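Local coordinates for protein UspA1 (Moraxella catarrhalis, PDB 3PR7) that acts as a trimeric surface adhesin of the bacterium, whose binding of fibronectin and the receptor CEACAM1 is probably linked to mechanical force, at residues Y37-G42 against F52-N57. Sequence-based numbering, arbitrary orientation.
Sequences YNKTKG and FNEATN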
# COMPACT_ATOMS: atom_id res chain seq x y z
N TYR A 37 6.96 -9.51 -42.24
CA TYR A 37 6.96 -10.80 -41.51
C TYR A 37 5.88 -10.91 -40.43
O TYR A 37 6.00 -11.71 -39.50
CB TYR A 37 8.35 -11.12 -40.95
CG TYR A 37 9.38 -11.40 -42.01
CD1 TYR A 37 9.55 -12.68 -42.53
CD2 TYR A 37 10.19 -10.38 -42.50
CE1 TYR A 37 10.50 -12.94 -43.51
CE2 TYR A 37 11.14 -10.62 -43.49
CZ TYR A 37 11.29 -11.91 -43.98
OH TYR A 37 12.22 -12.16 -44.95
N ASN A 38 4.82 -10.13 -40.59
CA ASN A 38 3.70 -10.15 -39.66
C ASN A 38 2.63 -11.15 -40.09
O ASN A 38 2.25 -11.21 -41.26
CB ASN A 38 3.11 -8.74 -39.53
CG ASN A 38 4.12 -7.73 -39.03
OD1 ASN A 38 4.78 -7.94 -38.01
ND2 ASN A 38 4.25 -6.62 -39.74
N LYS A 39 2.16 -11.95 -39.13
CA LYS A 39 1.11 -12.94 -39.38
C LYS A 39 -0.20 -12.53 -38.71
O LYS A 39 -0.20 -12.05 -37.57
CB LYS A 39 1.50 -14.32 -38.85
CG LYS A 39 2.65 -15.02 -39.56
CD LYS A 39 2.75 -16.46 -39.08
CE LYS A 39 4.19 -16.96 -39.04
NZ LYS A 39 4.74 -17.23 -40.40
N THR A 40 -1.31 -12.72 -39.41
CA THR A 40 -2.63 -12.58 -38.82
C THR A 40 -3.49 -13.80 -39.12
O THR A 40 -3.44 -14.36 -40.22
CB THR A 40 -3.37 -11.32 -39.30
OG1 THR A 40 -3.27 -11.22 -40.72
CG2 THR A 40 -2.78 -10.07 -38.66
N LYS A 41 -4.28 -14.22 -38.13
CA LYS A 41 -5.21 -15.33 -38.26
C LYS A 41 -6.52 -14.96 -37.56
O LYS A 41 -6.57 -13.98 -36.81
CB LYS A 41 -4.63 -16.60 -37.65
CG LYS A 41 -3.58 -17.30 -38.50
CD LYS A 41 -2.91 -18.42 -37.71
CE LYS A 41 -2.11 -19.34 -38.62
NZ LYS A 41 -1.48 -20.45 -37.86
N GLY A 42 -7.56 -15.75 -37.80
CA GLY A 42 -8.85 -15.54 -37.14
C GLY A 42 -9.71 -14.52 -37.84
O GLY A 42 -9.76 -14.47 -39.07
N PHE A 52 7.71 -9.16 -37.35
CA PHE A 52 7.45 -10.49 -36.77
C PHE A 52 6.37 -10.54 -35.69
O PHE A 52 6.49 -11.29 -34.71
CB PHE A 52 8.74 -11.16 -36.28
CG PHE A 52 9.46 -11.92 -37.35
CD1 PHE A 52 8.95 -13.12 -37.82
CD2 PHE A 52 10.65 -11.44 -37.88
CE1 PHE A 52 9.60 -13.84 -38.81
CE2 PHE A 52 11.32 -12.15 -38.87
CZ PHE A 52 10.79 -13.35 -39.34
N ASN A 53 5.32 -9.76 -35.88
CA ASN A 53 4.20 -9.75 -34.95
C ASN A 53 3.14 -10.77 -35.37
O ASN A 53 2.83 -10.90 -36.55
CB ASN A 53 3.62 -8.34 -34.83
CG ASN A 53 4.61 -7.34 -34.23
OD1 ASN A 53 5.24 -7.62 -33.21
ND2 ASN A 53 4.75 -6.19 -34.87
N GLU A 54 2.61 -11.50 -34.39
CA GLU A 54 1.55 -12.48 -34.63
C GLU A 54 0.28 -12.10 -33.90
O GLU A 54 0.23 -12.10 -32.67
CB GLU A 54 1.98 -13.88 -34.18
CG GLU A 54 2.75 -14.70 -35.19
CD GLU A 54 2.87 -16.16 -34.79
OE1 GLU A 54 3.33 -16.45 -33.66
OE2 GLU A 54 2.49 -17.03 -35.61
N ALA A 55 -0.76 -11.75 -34.65
CA ALA A 55 -2.07 -11.50 -34.06
C ALA A 55 -3.07 -12.53 -34.59
O ALA A 55 -3.55 -12.42 -35.71
CB ALA A 55 -2.54 -10.09 -34.36
N THR A 56 -3.35 -13.54 -33.77
CA THR A 56 -4.31 -14.58 -34.13
C THR A 56 -5.59 -14.42 -33.31
O THR A 56 -5.72 -13.45 -32.55
CB THR A 56 -3.72 -16.01 -33.94
OG1 THR A 56 -3.75 -16.38 -32.56
CG2 THR A 56 -2.29 -16.10 -34.48
N ASN A 57 -6.52 -15.35 -33.48
CA ASN A 57 -7.80 -15.34 -32.77
C ASN A 57 -8.71 -14.21 -33.23
O ASN A 57 -8.44 -13.55 -34.24
CB ASN A 57 -7.58 -15.27 -31.25
CG ASN A 57 -8.39 -16.30 -30.50
OD1 ASN A 57 -9.33 -15.97 -29.78
ND2 ASN A 57 -8.03 -17.57 -30.68
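Phe52 lies beside Tyr37 on successive coils of the left-handed parallel beta-roll that forms the head of YadA-like adhesins; the two segments run parallel, their end-to-end directions 1° apart. Their rings are 20° from parallel but slid apart, centroids 4.8 Å from each other, so Tyr37 CB rather than its ring sits over the centre of the Phe52 face in a CH-pi contact. Next in sequence, Asn53 N donates to Asn38 OD1 at 2.9 Å, a bond in the plane of the Asn38 amide; chi1 sets Asn38 CG beside the backbone N and chi2 (-52°) turns OD1 to the next coil. Asn53 OD1 in turn receives Asn68 N, and Asn23 OD1 receives Asn38 N, so the same side-chain-to-backbone bond recurs from coil to coil. Asn53 O accepts Lys39 N, beginning the parallel strand pairing. Glu54 pairs with Lys39 and lies alongside it on the outer face; its OE2 reaches the lysine's aliphatic CD at 3.5 Å, while Lys39 NZ stays 5.3 Å from OE2, too far for a salt bridge. Ala55 bonds to the residues on either side of Thr40: its N to Lys39 O and its O from Lys41 N. Ala55 and Thr40 turn their side chains inward, where both touch Ile47 of strand 46-47. Beyond the last backbone bond, Thr56 lies alongside Lys41, CB to CB 3.9 Å and Thr56 CG2 to Lys41 CD 4.0 Å.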